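GH59 galactosidase (Clostridium cellulolyticum, PDB 2V4V) binds xylose through this family 6 carbohydrate-binding module, part of a family 59 glycoside hydrolase that probably acts on plant cell-wall polysaccharides. Local coordinates at residues E10-S13 / Q19-T22; E28-V33 / D37-N42; G51-R56 / G64-R69; Q90-A95 / L119-W124. All blocks are in the same frame, centred on the assembly; numbering follows the deposited sequence.

Contact 1 (E10-S13 / Q19-T22); sequences ESYS and QTET. With NA (sodium ion), chain C; XYP (beta-D-xylopyranose), chain B.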
loop_
_atom_site.group_PDB
_atom_site.type_symbol
_atom_site.label_atom_id
_atom_site.label_comp_id
_atom_site.label_asym_id
_atom_site.label_seq_id
_atom_site.Cartn_x
_atom_site.Cartn_y
_atom_site.Cartn_z
ATOM N N GLU A 10 8.770 2.658 -1.346
ATOM C CA GLU A 10 9.480 3.907 -1.741
ATOM C C GLU A 10 9.813 3.975 -3.244
ATOM O O GLU A 10 10.359 4.999 -3.735
ATOM C CB GLU A 10 10.790 4.086 -0.955
ATOM C CG GLU A 10 11.867 3.086 -1.293
ATOM C CD GLU A 10 11.763 1.750 -0.593
ATOM O OE1 GLU A 10 10.744 1.454 0.092
ATOM O OE2 GLU A 10 12.780 0.998 -0.719
ATOM N N SER A 11 9.504 2.889 -3.958
ATOM C CA SER A 11 9.780 2.787 -5.404
ATOM C C SER A 11 8.629 3.371 -6.249
ATOM O O SER A 11 8.555 3.122 -7.468
ATOM C CB SER A 11 10.070 1.338 -5.798
ATOM O OG SER A 11 8.880 0.591 -5.932
ATOM N N TYR A 12 7.751 4.169 -5.620
ATOM C CA TYR A 12 6.610 4.762 -6.347
ATOM C C TYR A 12 7.045 5.598 -7.548
ATOM O O TYR A 12 8.129 6.202 -7.560
ATOM C CB TYR A 12 5.735 5.614 -5.420
ATOM C CG TYR A 12 6.533 6.680 -4.705
ATOM C CD1 TYR A 12 6.924 7.884 -5.376
ATOM C CD2 TYR A 12 6.912 6.514 -3.379
ATOM C CE1 TYR A 12 7.655 8.857 -4.711
ATOM C CE2 TYR A 12 7.670 7.504 -2.714
ATOM C CZ TYR A 12 8.012 8.649 -3.374
ATOM O OH TYR A 12 8.744 9.602 -2.696
ATOM N N SER A 13 6.175 5.613 -8.552
ATOM C CA SER A 13 6.297 6.508 -9.716
ATOM C C SER A 13 5.879 7.952 -9.413
ATOM O O SER A 13 6.368 8.907 -10.019
ATOM C CB SER A 13 5.428 5.965 -10.877
ATOM O OG SER A 13 5.764 4.590 -11.109
ATOM N N GLN A 19 6.168 11.056 2.820
ATOM C CA GLN A 19 7.626 11.215 2.797
ATOM C C GLN A 19 8.262 9.879 3.107
ATOM O O GLN A 19 7.698 9.133 3.927
ATOM C CB GLN A 19 8.096 12.230 3.831
ATOM C CG GLN A 19 7.360 13.535 3.758
ATOM C CD GLN A 19 7.667 14.430 4.943
ATOM O OE1 GLN A 19 8.836 14.468 5.417
ATOM N NE2 GLN A 19 6.633 15.150 5.444
ATOM N N THR A 20 9.370 9.571 2.418
ATOM C CA THR A 20 10.104 8.352 2.708
ATOM C C THR A 20 11.080 8.606 3.855
ATOM O O THR A 20 11.619 9.722 4.015
ATOM C CB THR A 20 10.931 7.886 1.487
ATOM O OG1 THR A 20 11.692 8.986 0.973
ATOM C CG2 THR A 20 9.945 7.373 0.413
ATOM N N GLU A 21 11.337 7.544 4.617
ATOM C CA GLU A 21 12.199 7.615 5.803
ATOM C C GLU A 21 12.866 6.279 6.059
ATOM O O GLU A 21 12.480 5.245 5.460
ATOM C CB GLU A 21 11.428 8.067 7.032
ATOM C CG GLU A 21 10.271 7.107 7.325
ATOM C CD GLU A 21 9.475 7.449 8.578
ATOM O OE1 GLU A 21 9.869 8.363 9.370
ATOM O OE2 GLU A 21 8.460 6.744 8.770
ATOM N N THR A 22 13.826 6.270 6.998
ATOM C CA THR A 22 14.588 5.053 7.319
ATOM C C THR A 22 13.654 4.075 8.004
ATOM O O THR A 22 12.971 4.441 8.955
ATOM C CB THR A 22 15.714 5.375 8.309
ATOM O OG1 THR A 22 16.509 6.450 7.787
ATOM C CG2 THR A 22 16.615 4.155 8.541
HETATM NA NA NA C . 10.652 -0.441 1.808
HETATM O O1 XYP B . 7.122 11.241 13.581
HETATM C C1 XYP B . 6.574 10.655 12.410
HETATM C C2 XYP B . 7.283 9.320 12.240
HETATM C C3 XYP B . 6.728 8.592 11.028
HETATM C C4 XYP B . 5.203 8.562 11.078
HETATM C C5 XYP B . 4.644 9.963 11.365
HETATM O O2 XYP B . 8.673 9.483 11.986
HETATM O O3 XYP B . 7.245 7.273 10.955
HETATM O O4 XYP B . 4.659 8.120 9.856
HETATM O O5 XYP B . 5.216 10.467 12.552
HETATM O O HOH W 1 13.080 -0.583 1.341
#
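At the surface of this family 6 carbohydrate-binding module, beside the sodium site, the loop carrying Glu-10 and Tyr-12 packs against Thr-20 on the short strand 19-22, whose next residue reaches the xylose. A single methyl makes the junction. Thr-20 CG2 lies 3.7 Å from Glu-10 CB, and it meets the Tyr-12 ring at its edge, near the ring plane, with CE2 at 3.9 Å. The methyl points at the loop because it stands opposite the threonine carbonyl carbon, while OG1 takes the place between the backbone N and that carbon (chi1 49°). No hydrogen bond joins the two segments. The ring also carries Glu-10 O over one face, away from the ring centre, and reaches on to Thr-39 and Tyr-41.

The polar ends of Glu-10 and Glu-21 lead to different sites. Glu-10 touches Thr-20 at its base and then bends at chi2 (-83°), so that its carboxylate swings to the metal: OE1 binds the sodium ion at 2.6 Å, and OE2 accepts a bond from a water that is also a sodium ligand. Glu-8, Glu-28 and Asn-123 supply the other protein ligands. One residue past Thr-20, the extended chain of Glu-21 sends its carboxylate to the xylose, where OE1 accepts from O2 at 3.1 Å and OE2 lies 2.6 Å from O3.

The chemistry is divided: apolar carbon holds loop to strand, while one carboxylate on each side is committed to an ion or a sugar. Asp-29 comes close to Glu-21 as a like charge, which would probably raise the proton affinity of the pair.

Contact 2 (E28-V33 / D37-N42); sequences EDVGFV and DYTVYN. With NA (sodium ion), chain C; XYP (beta-D-xylopyranose), chain B.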
loop_
_atom_site.group_PDB
_atom_site.type_symbol
_atom_site.label_atom_id
_atom_site.label_comp_id
_atom_site.label_asym_id
_atom_site.label_seq_id
_atom_site.Cartn_x
_atom_site.Cartn_y
_atom_site.Cartn_z
ATOM N N GLU A 28 13.647 1.523 3.422
ATOM C CA GLU A 28 12.825 2.720 3.684
ATOM C C GLU A 28 11.377 2.353 3.871
ATOM O O GLU A 28 10.930 1.309 3.367
ATOM C CB GLU A 28 12.880 3.671 2.524
ATOM C CG GLU A 28 14.310 3.900 2.012
ATOM C CD GLU A 28 14.357 4.976 0.965
ATOM O OE1 GLU A 28 14.952 4.643 -0.105
ATOM O OE2 GLU A 28 13.817 6.101 1.211
ATOM N N ASP A 29 10.653 3.211 4.593
ATOM C CA ASP A 29 9.191 3.131 4.570
ATOM C C ASP A 29 8.595 4.440 4.056
ATOM O O ASP A 29 9.206 5.519 4.189
ATOM C CB ASP A 29 8.596 2.773 5.956
ATOM C CG ASP A 29 8.916 3.826 7.009
ATOM O OD1 ASP A 29 9.976 3.669 7.689
ATOM O OD2 ASP A 29 8.093 4.812 7.127
ATOM N N VAL A 30 7.386 4.317 3.498
ATOM C CA VAL A 30 6.578 5.475 3.216
ATOM C C VAL A 30 5.863 5.786 4.514
ATOM O O VAL A 30 5.095 4.954 5.054
ATOM C CB VAL A 30 5.569 5.175 2.093
ATOM C CG1 VAL A 30 4.454 6.149 2.097
ATOM C CG2 VAL A 30 6.306 5.200 0.751
ATOM N N GLY A 31 6.159 6.982 5.030
ATOM C CA GLY A 31 5.516 7.452 6.259
ATOM C C GLY A 31 4.846 8.817 6.076
ATOM O O GLY A 31 4.667 9.301 4.964
ATOM N N PHE A 32 4.504 9.422 7.212
ATOM C CA PHE A 32 3.757 10.683 7.234
ATOM C C PHE A 32 2.476 10.566 6.412
ATOM O O PHE A 32 2.159 11.435 5.598
ATOM C CB PHE A 32 4.654 11.823 6.763
ATOM C CG PHE A 32 5.985 11.856 7.517
ATOM C CD1 PHE A 32 6.173 12.709 8.645
ATOM C CD2 PHE A 32 7.026 11.029 7.153
ATOM C CE1 PHE A 32 7.351 12.712 9.347
ATOM C CE2 PHE A 32 8.212 11.062 7.867
ATOM C CZ PHE A 32 8.368 11.914 8.955
ATOM N N VAL A 33 1.735 9.459 6.666
ATOM C CA VAL A 33 0.517 9.135 5.905
ATOM C C VAL A 33 -0.689 9.657 6.659
ATOM O O VAL A 33 -0.948 9.253 7.810
ATOM C CB VAL A 33 0.408 7.620 5.776
ATOM C CG1 VAL A 33 -0.924 7.248 5.150
ATOM C CG2 VAL A 33 1.607 7.063 4.965
ATOM N N ASP A 37 -3.842 10.767 1.428
ATOM C CA ASP A 37 -2.523 10.656 0.785
ATOM C C ASP A 37 -2.515 9.411 -0.098
ATOM O O ASP A 37 -3.360 8.541 0.072
ATOM C CB ASP A 37 -1.421 10.549 1.855
ATOM C CG ASP A 37 -1.205 11.858 2.652
ATOM O OD1 ASP A 37 -1.706 12.962 2.226
ATOM O OD2 ASP A 37 -0.517 11.719 3.712
ATOM N N TYR A 38 -1.582 9.333 -1.051
ATOM C CA TYR A 38 -1.472 8.101 -1.836
ATOM C C TYR A 38 -0.101 7.950 -2.477
ATOM O O TYR A 38 0.667 8.908 -2.561
ATOM C CB TYR A 38 -2.581 8.027 -2.896
ATOM C CG TYR A 38 -2.533 9.128 -3.933
ATOM C CD1 TYR A 38 -1.674 9.064 -5.037
ATOM C CD2 TYR A 38 -3.389 10.216 -3.819
ATOM C CE1 TYR A 38 -1.667 10.094 -6.004
ATOM C CE2 TYR A 38 -3.400 11.241 -4.794
ATOM C CZ TYR A 38 -2.541 11.169 -5.868
ATOM O OH TYR A 38 -2.602 12.226 -6.789
ATOM N N THR A 39 0.205 6.729 -2.906
ATOM C CA THR A 39 1.372 6.504 -3.735
ATOM C C THR A 39 0.892 5.775 -4.984
ATOM O O THR A 39 -0.161 5.108 -4.960
ATOM C CB THR A 39 2.490 5.651 -3.028
ATOM O OG1 THR A 39 1.924 4.462 -2.471
ATOM C CG2 THR A 39 3.186 6.451 -1.929
ATOM N N VAL A 40 1.705 5.857 -6.036
ATOM C CA VAL A 40 1.338 5.289 -7.348
ATOM C C VAL A 40 2.505 4.427 -7.877
ATOM O O VAL A 40 3.662 4.859 -7.797
ATOM C CB VAL A 40 1.112 6.398 -8.405
ATOM C CG1 VAL A 40 0.484 5.746 -9.692
ATOM C CG2 VAL A 40 0.315 7.586 -7.858
ATOM N N TYR A 41 2.198 3.246 -8.417
ATOM C CA TYR A 41 3.180 2.358 -8.984
ATOM C C TYR A 41 2.768 2.047 -10.444
ATOM O O TYR A 41 1.808 1.424 -10.642
ATOM C CB TYR A 41 3.285 1.071 -8.097
ATOM C CG TYR A 41 3.514 1.456 -6.654
ATOM C CD1 TYR A 41 2.471 1.814 -5.837
ATOM C CD2 TYR A 41 4.778 1.566 -6.158
ATOM C CE1 TYR A 41 2.690 2.249 -4.574
ATOM C CE2 TYR A 41 5.007 1.956 -4.890
ATOM C CZ TYR A 41 3.977 2.349 -4.094
ATOM O OH TYR A 41 4.220 2.789 -2.820
ATOM N N ASN A 42 3.526 2.583 -11.412
ATOM C CA ASN A 42 3.095 2.489 -12.797
ATOM C C ASN A 42 3.332 1.111 -13.393
ATOM O O ASN A 42 4.301 0.410 -13.060
ATOM C CB ASN A 42 3.822 3.512 -13.676
ATOM C CG ASN A 42 3.405 4.950 -13.385
ATOM O OD1 ASN A 42 2.527 5.213 -12.575
ATOM N ND2 ASN A 42 4.067 5.897 -14.053
HETATM NA NA NA C . 10.652 -0.441 1.808
HETATM O O1 XYP B . 7.122 11.241 13.581
HETATM C C1 XYP B . 6.574 10.655 12.410
HETATM C C2 XYP B . 7.283 9.320 12.240
HETATM C C3 XYP B . 6.728 8.592 11.028
HETATM C C4 XYP B . 5.203 8.562 11.078
HETATM C C5 XYP B . 4.644 9.963 11.365
HETATM O O2 XYP B . 8.673 9.483 11.986
HETATM O O3 XYP B . 7.245 7.273 10.955
HETATM O O4 XYP B . 4.659 8.120 9.856
HETATM O O5 XYP B . 5.216 10.467 12.552
HETATM O O HOH W 1 13.080 -0.583 1.341
#
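Val-30 and Thr-39 meet methyl to methyl, CG1 to CG2 at 4.2 Å, where the short strand 28-31 packs on strand 38-48 of this beta-sandwich carbohydrate-binding module. Farther along, the loop after strand 28-31 carries Phe-32 to the xylose and comes up against Asp-37.

Phe-32 has a left-handed backbone (phi 54°, psi 48°), and its N-H donates to xylose O4 at 3.0 Å in a fairly straight bond (162°). From CB the side chain leaves with CG beside the backbone N and opposite the carbonyl carbon, leading away from strand 38-48. The sugar lies over one face of the ring: CD1 faces xylose C5, CE1 is 3.8 Å from C1, and at the tip CZ is 3.9 Å from O2. Gln-19 covers the face turned from the sugar, while Glu-21 touches the ring from the sugar's side.

Beside the backbone that follows, Asp-37 OD2 sits 3.5 Å from Val-33 CA. It also approaches Phe-32 O, but both are acceptors and no bond forms; the carboxylate oxygen takes its hydrogen bond from Glu-34 N, within the turn joining the segments. On strand 38-48 itself, Thr-39 OG1 donates to Tyr-41 OH at 2.9 Å.

Contact 3 (G51-R56 / G64-R69); sequences GGFQAR and GNIEIR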
loop_
_atom_site.group_PDB
_atom_site.type_symbol
_atom_site.label_atom_id
_atom_site.label_comp_id
_atom_site.label_asym_id
_atom_site.label_seq_id
_atom_site.Cartn_x
_atom_site.Cartn_y
_atom_site.Cartn_z
ATOM N N GLY A 51 -5.552 -12.787 -6.565
ATOM C CA GLY A 51 -6.559 -13.065 -5.547
ATOM C C GLY A 51 -6.385 -12.300 -4.223
ATOM O O GLY A 51 -7.298 -12.212 -3.423
ATOM N N GLY A 52 -5.199 -11.726 -4.011
ATOM C CA GLY A 52 -4.918 -11.143 -2.703
ATOM C C GLY A 52 -3.835 -10.086 -2.716
ATOM O O GLY A 52 -3.151 -9.898 -3.706
ATOM N N PHE A 53 -3.664 -9.446 -1.559
ATOM C CA PHE A 53 -2.681 -8.336 -1.390
ATOM C C PHE A 53 -2.129 -8.433 0.031
ATOM O O PHE A 53 -2.875 -8.714 0.976
ATOM C CB PHE A 53 -3.430 -7.026 -1.576
ATOM C CG PHE A 53 -2.648 -5.758 -1.231
ATOM C CD1 PHE A 53 -1.924 -5.066 -2.213
ATOM C CD2 PHE A 53 -2.737 -5.206 0.049
ATOM C CE1 PHE A 53 -1.311 -3.865 -1.909
ATOM C CE2 PHE A 53 -2.108 -4.003 0.357
ATOM C CZ PHE A 53 -1.391 -3.337 -0.633
ATOM N N GLN A 54 -0.819 -8.209 0.148
ATOM C CA GLN A 54 -0.110 -8.277 1.418
ATOM C C GLN A 54 0.732 -7.028 1.525
ATOM O O GLN A 54 1.498 -6.706 0.600
ATOM C CB GLN A 54 0.754 -9.548 1.440
ATOM C CG GLN A 54 1.606 -9.772 2.688
ATOM C CD GLN A 54 2.635 -10.889 2.487
ATOM O OE1 GLN A 54 2.914 -11.310 1.348
ATOM N NE2 GLN A 54 3.239 -11.339 3.585
ATOM N N ALA A 55 0.584 -6.319 2.646
ATOM C CA ALA A 55 1.390 -5.113 2.873
ATOM C C ALA A 55 2.137 -5.202 4.202
ATOM O O ALA A 55 1.577 -5.659 5.210
ATOM C CB ALA A 55 0.491 -3.888 2.887
ATOM N N ARG A 56 3.407 -4.762 4.173
ATOM C CA ARG A 56 4.238 -4.774 5.389
ATOM C C ARG A 56 4.147 -3.389 6.045
ATOM O O ARG A 56 4.627 -2.426 5.472
ATOM C CB ARG A 56 5.687 -5.109 4.999
ATOM C CG ARG A 56 6.617 -5.325 6.155
ATOM C CD ARG A 56 6.256 -6.638 6.873
ATOM N NE ARG A 56 7.149 -6.808 8.018
ATOM C CZ ARG A 56 7.017 -7.762 8.943
ATOM N NH1 ARG A 56 6.029 -8.666 8.843
ATOM N NH2 ARG A 56 7.873 -7.795 9.967
ATOM N N GLY A 64 -5.657 2.213 9.644
ATOM C CA GLY A 64 -6.547 2.806 8.652
ATOM C C GLY A 64 -6.721 1.774 7.556
ATOM O O GLY A 64 -6.583 0.577 7.825
ATOM N N ASN A 65 -7.020 2.226 6.341
ATOM C CA ASN A 65 -7.223 1.308 5.202
ATOM C C ASN A 65 -6.333 1.738 4.035
ATOM O O ASN A 65 -6.079 2.926 3.855
ATOM C CB ASN A 65 -8.667 1.369 4.659
ATOM C CG ASN A 65 -9.678 0.655 5.569
ATOM O OD1 ASN A 65 -9.323 -0.247 6.353
ATOM N ND2 ASN A 65 -10.963 1.048 5.430
ATOM N N ILE A 66 -5.871 0.737 3.269
ATOM C CA ILE A 66 -5.186 0.989 1.993
ATOM C C ILE A 66 -6.175 0.616 0.913
ATOM O O ILE A 66 -6.491 -0.548 0.743
ATOM C CB ILE A 66 -3.915 0.126 1.812
ATOM C CG1 ILE A 66 -2.937 0.316 2.990
ATOM C CG2 ILE A 66 -3.269 0.423 0.445
ATOM C CD1 ILE A 66 -1.731 -0.610 2.954
ATOM N N GLU A 67 -6.723 1.615 0.245
ATOM C CA GLU A 67 -7.602 1.358 -0.883
ATOM C C GLU A 67 -6.742 1.109 -2.097
ATOM O O GLU A 67 -5.844 1.910 -2.412
ATOM C CB GLU A 67 -8.538 2.544 -1.126
ATOM C CG GLU A 67 -9.648 2.614 -0.066
ATOM C CD GLU A 67 -10.665 3.745 -0.306
ATOM O OE1 GLU A 67 -10.418 4.593 -1.161
ATOM O OE2 GLU A 67 -11.696 3.759 0.410
ATOM N N ILE A 68 -7.007 0.006 -2.790
ATOM C CA ILE A 68 -6.181 -0.332 -3.936
ATOM C C ILE A 68 -7.008 0.010 -5.182
ATOM O O ILE A 68 -7.986 -0.690 -5.467
ATOM C CB ILE A 68 -5.870 -1.839 -3.981
ATOM C CG1 ILE A 68 -5.164 -2.286 -2.696
ATOM C CG2 ILE A 68 -4.974 -2.187 -5.168
ATOM C CD1 ILE A 68 -5.377 -3.764 -2.377
ATOM N N ARG A 69 -6.579 1.063 -5.912
ATOM C CA ARG A 69 -7.363 1.580 -7.014
ATOM C C ARG A 69 -6.534 1.532 -8.309
ATOM O O ARG A 69 -5.309 1.614 -8.275
ATOM C CB ARG A 69 -7.780 3.028 -6.728
ATOM C CG ARG A 69 -8.882 3.086 -5.637
ATOM C CD ARG A 69 -9.296 4.515 -5.285
ATOM N NE ARG A 69 -10.270 4.506 -4.205
ATOM C CZ ARG A 69 -11.576 4.257 -4.356
ATOM N NH1 ARG A 69 -12.109 3.999 -5.572
ATOM N NH2 ARG A 69 -12.379 4.276 -3.272
#
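Strands 52-56 and 64-69, each in a different sheet, cross at 133° between their N-to-C directions, with axes 10.5 Å apart at closest approach. That spacing is the one between the two facing sheets of a beta-sandwich, and side chains alone bridge it.

Ile-68 sets its CD1 methyl over one face of the Phe-53 ring, 3.7 Å from the centroid and 18° off the normal, a CH-pi contact. The methyl is displaced toward the CB end of the ring, where CG is 3.6 Å away. Phe-53 presents this face with CG opposite its backbone N (chi1 171°). At the ring's edge, near its plane, Ile-66 CD1 lies 4.3 Å from CE2. The same methyl also touches Ala-55 CB at 4.0 Å, so one isoleucine tip bridges two successive inward residues of the opposite strand.

On the outer side of strand 64-69, Arg-69 grips Glu-67 side-on, with NE and NH2 both donating to OE1 from the same face of the carboxylate. Lys-113 also forms a salt bridge to that oxygen, so two cationic side chains converge on it.

In the four-stranded sheet, strand 52-59 lies between strands 121-128 and 91-98, and Gly-51 and Gly-52 both face Ser-128 in a classic beta bulge. Across the core, strand 64-70 is flanked by strands 105-113 and 77-83. Phe-127 meets Phe-53 edge-to-face, while Leu-110 packs on Phe-53, Ile-66 and Ile-68.

Contact 4 (Q90-A95 / L119-W124); sequences QTYTDA and LFNLNW. With NA (sodium ion), chain C; XYP (beta-D-xylopyranose), chain B.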
loop_
_atom_site.group_PDB
_atom_site.type_symbol
_atom_site.label_atom_id
_atom_site.label_comp_id
_atom_site.label_asym_id
_atom_site.label_seq_id
_atom_site.Cartn_x
_atom_site.Cartn_y
_atom_site.Cartn_z
ATOM N N GLN A 90 7.810 1.789 13.987
ATOM C CA GLN A 90 8.836 0.954 13.341
ATOM C C GLN A 90 8.817 -0.523 13.781
ATOM O O GLN A 90 9.822 -1.214 13.654
ATOM C CB GLN A 90 10.234 1.590 13.521
ATOM C CG GLN A 90 10.383 2.972 12.867
ATOM C CD GLN A 90 10.332 2.904 11.324
ATOM O OE1 GLN A 90 10.554 1.834 10.721
ATOM N NE2 GLN A 90 10.058 4.042 10.692
ATOM N N THR A 91 7.640 -0.998 14.237
ATOM C CA THR A 91 7.411 -2.420 14.466
ATOM C C THR A 91 6.351 -2.858 13.459
ATOM O O THR A 91 5.223 -2.356 13.513
ATOM C CB THR A 91 6.878 -2.624 15.872
ATOM O OG1 THR A 91 7.897 -2.246 16.820
ATOM C CG2 THR A 91 6.423 -4.081 16.080
ATOM N N TYR A 92 6.777 -3.698 12.511
ATOM C CA TYR A 92 5.948 -4.042 11.337
ATOM C C TYR A 92 5.228 -5.366 11.505
ATOM O O TYR A 92 5.657 -6.246 12.255
ATOM C CB TYR A 92 6.754 -4.020 10.032
ATOM C CG TYR A 92 7.281 -2.642 9.708
ATOM C CD1 TYR A 92 6.703 -1.871 8.706
ATOM C CD2 TYR A 92 8.338 -2.073 10.472
ATOM C CE1 TYR A 92 7.159 -0.603 8.410
ATOM C CE2 TYR A 92 8.819 -0.783 10.190
ATOM C CZ TYR A 92 8.196 -0.033 9.170
ATOM O OH TYR A 92 8.611 1.258 8.843
ATOM N N THR A 93 4.146 -5.478 10.750
ATOM C CA THR A 93 3.390 -6.717 10.637
ATOM C C THR A 93 2.828 -6.826 9.210
ATOM O O THR A 93 3.091 -5.944 8.384
ATOM C CB THR A 93 2.279 -6.755 11.664
ATOM O OG1 THR A 93 1.791 -8.106 11.799
ATOM C CG2 THR A 93 1.167 -5.758 11.319
ATOM N N ASP A 94 2.134 -7.930 8.909
ATOM C CA ASP A 94 1.538 -8.128 7.589
ATOM C C ASP A 94 0.041 -7.818 7.645
ATOM O O ASP A 94 -0.729 -8.420 8.418
ATOM C CB ASP A 94 1.709 -9.574 7.124
ATOM C CG ASP A 94 3.165 -9.972 6.838
ATOM O OD1 ASP A 94 4.078 -9.126 6.700
ATOM O OD2 ASP A 94 3.376 -11.198 6.678
ATOM N N ALA A 95 -0.379 -6.879 6.808
ATOM C CA ALA A 95 -1.811 -6.600 6.636
ATOM C C ALA A 95 -2.197 -7.280 5.337
ATOM O O ALA A 95 -1.385 -7.306 4.370
ATOM C CB ALA A 95 -2.064 -5.079 6.582
ATOM N N LEU A 119 -1.635 7.535 9.920
ATOM C CA LEU A 119 -2.310 6.245 9.848
ATOM C C LEU A 119 -1.361 5.033 10.027
ATOM O O LEU A 119 -1.571 4.172 10.929
ATOM C CB LEU A 119 -3.071 6.120 8.521
ATOM C CG LEU A 119 -4.052 7.272 8.237
ATOM C CD1 LEU A 119 -4.716 6.962 6.957
ATOM C CD2 LEU A 119 -5.091 7.508 9.302
ATOM N N PHE A 120 -0.368 4.917 9.143
ATOM C CA PHE A 120 0.564 3.772 9.226
ATOM C C PHE A 120 1.744 4.104 8.321
ATOM O O PHE A 120 1.689 5.118 7.556
ATOM C CB PHE A 120 -0.100 2.461 8.724
ATOM C CG PHE A 120 -0.982 2.652 7.463
ATOM C CD1 PHE A 120 -0.429 2.810 6.187
ATOM C CD2 PHE A 120 -2.385 2.760 7.602
ATOM C CE1 PHE A 120 -1.289 3.048 5.069
ATOM C CE2 PHE A 120 -3.228 2.981 6.512
ATOM C CZ PHE A 120 -2.682 3.108 5.255
ATOM N N ASN A 121 2.821 3.328 8.494
ATOM C CA ASN A 121 4.007 3.375 7.606
ATOM C C ASN A 121 3.966 2.106 6.735
ATOM O O ASN A 121 3.552 1.028 7.224
ATOM C CB ASN A 121 5.306 3.356 8.432
ATOM C CG ASN A 121 5.522 4.615 9.232
ATOM O OD1 ASN A 121 6.293 4.634 10.238
ATOM N ND2 ASN A 121 4.825 5.662 8.842
ATOM N N LEU A 122 4.426 2.227 5.481
ATOM C CA LEU A 122 4.353 1.092 4.533
ATOM C C LEU A 122 5.765 0.806 4.068
ATOM O O LEU A 122 6.407 1.687 3.517
ATOM C CB LEU A 122 3.439 1.443 3.331
ATOM C CG LEU A 122 3.353 0.448 2.179
ATOM C CD1 LEU A 122 2.647 -0.872 2.632
ATOM C CD2 LEU A 122 2.526 1.118 1.079
ATOM N N ASN A 123 6.230 -0.424 4.305
ATOM C CA ASN A 123 7.570 -0.815 3.918
ATOM C C ASN A 123 7.598 -1.355 2.475
ATOM O O ASN A 123 8.304 -0.848 1.596
ATOM C CB ASN A 123 8.079 -1.852 4.938
ATOM C CG ASN A 123 9.484 -2.350 4.642
ATOM O OD1 ASN A 123 10.135 -1.940 3.658
ATOM N ND2 ASN A 123 9.972 -3.259 5.498
ATOM N N TRP A 124 6.754 -2.349 2.202
ATOM C CA TRP A 124 6.656 -2.962 0.874
ATOM C C TRP A 124 5.281 -3.633 0.765
ATOM O O TRP A 124 4.571 -3.732 1.748
ATOM C CB TRP A 124 7.811 -3.961 0.615
ATOM C CG TRP A 124 7.938 -5.073 1.602
ATOM C CD1 TRP A 124 8.772 -5.107 2.687
ATOM C CD2 TRP A 124 7.210 -6.310 1.629
ATOM N NE1 TRP A 124 8.629 -6.272 3.381
ATOM C CE2 TRP A 124 7.684 -7.042 2.741
ATOM C CE3 TRP A 124 6.255 -6.898 0.777
ATOM C CZ2 TRP A 124 7.188 -8.311 3.071
ATOM C CZ3 TRP A 124 5.743 -8.152 1.116
ATOM C CH2 TRP A 124 6.236 -8.849 2.241
HETATM NA NA NA C . 10.652 -0.441 1.808
HETATM O O1 XYP B . 7.122 11.241 13.581
HETATM C C1 XYP B . 6.574 10.655 12.410
HETATM C C2 XYP B . 7.283 9.320 12.240
HETATM C C3 XYP B . 6.728 8.592 11.028
HETATM C C4 XYP B . 5.203 8.562 11.078
HETATM C C5 XYP B . 4.644 9.963 11.365
HETATM O O2 XYP B . 8.673 9.483 11.986
HETATM O O3 XYP B . 7.245 7.273 10.955
HETATM O O4 XYP B . 4.659 8.120 9.856
HETATM O O5 XYP B . 5.216 10.467 12.552
HETATM O O HOH W 1 13.080 -0.583 1.341
#
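Tyr-92 packs on Asn-121 and Asn-123 across one sheet of the beta-sandwich, where strand 52-59 runs between strands 91-98 and 121-128. The packing is by van der Waals contact: Tyr-92 CE1 lies 3.8 Å from Asn-123 CB, and beyond the ring the hydroxyl OH is 3.9 Å from Asn-121 CB. The ring stands steeply against the Asn-123 amide, their planes 67° apart, whereas it is turned only 38° from that of Asn-121.

Hydrogen bonding fixes the tip of the tyrosine. Its OH donates to Gln-90 OE1 at 2.8 Å, arriving from above the carbonyl plane while the acceptor stays in the plane of the ring, at its edge. Gln-90 can fold back this way because its chain bends at chi2, and its NE2 is held in turn by Asp-29 OD1. This network lies beside the sugar, for Asn-121 belongs to the xylose pocket together with Glu-21, Phe-32 and Trp-89.

Metal binding accounts for the rest. Asn-123 places CG opposite its backbone N and beside the carbonyl carbon (chi1 180°), which brings OD1 and the main-chain O to the same ion. Glu-25 OE1 accepts from ND2, orienting the amide. Asn-123 O and OD1 each coordinate the sodium ion at 2.4 Å.

Overall arrangement
From the N terminus the contacts come in series, none nesting or crossing. Contact 1 closes the short excursion through strand 14-16, contact 2 the turn at 34-36, contact 3 the loop that carries the chain from one sheet to the other, and contact 4 the longest span, which passes through strand 105-113. Contacts 1 and 2 join along the pair of strands 19-22 and 28-31, and the latter bonds to contact 4 through Val-30 and Leu-122. These three meet at the sodium ion and the xylose. Contact 3 lies in the core, its centre about 17 Å from that of contact 1, and joins contact 4 through probable backbone hydrogen bonds, Ala-55 to Ala-95 and Arg-56 to Asn-123.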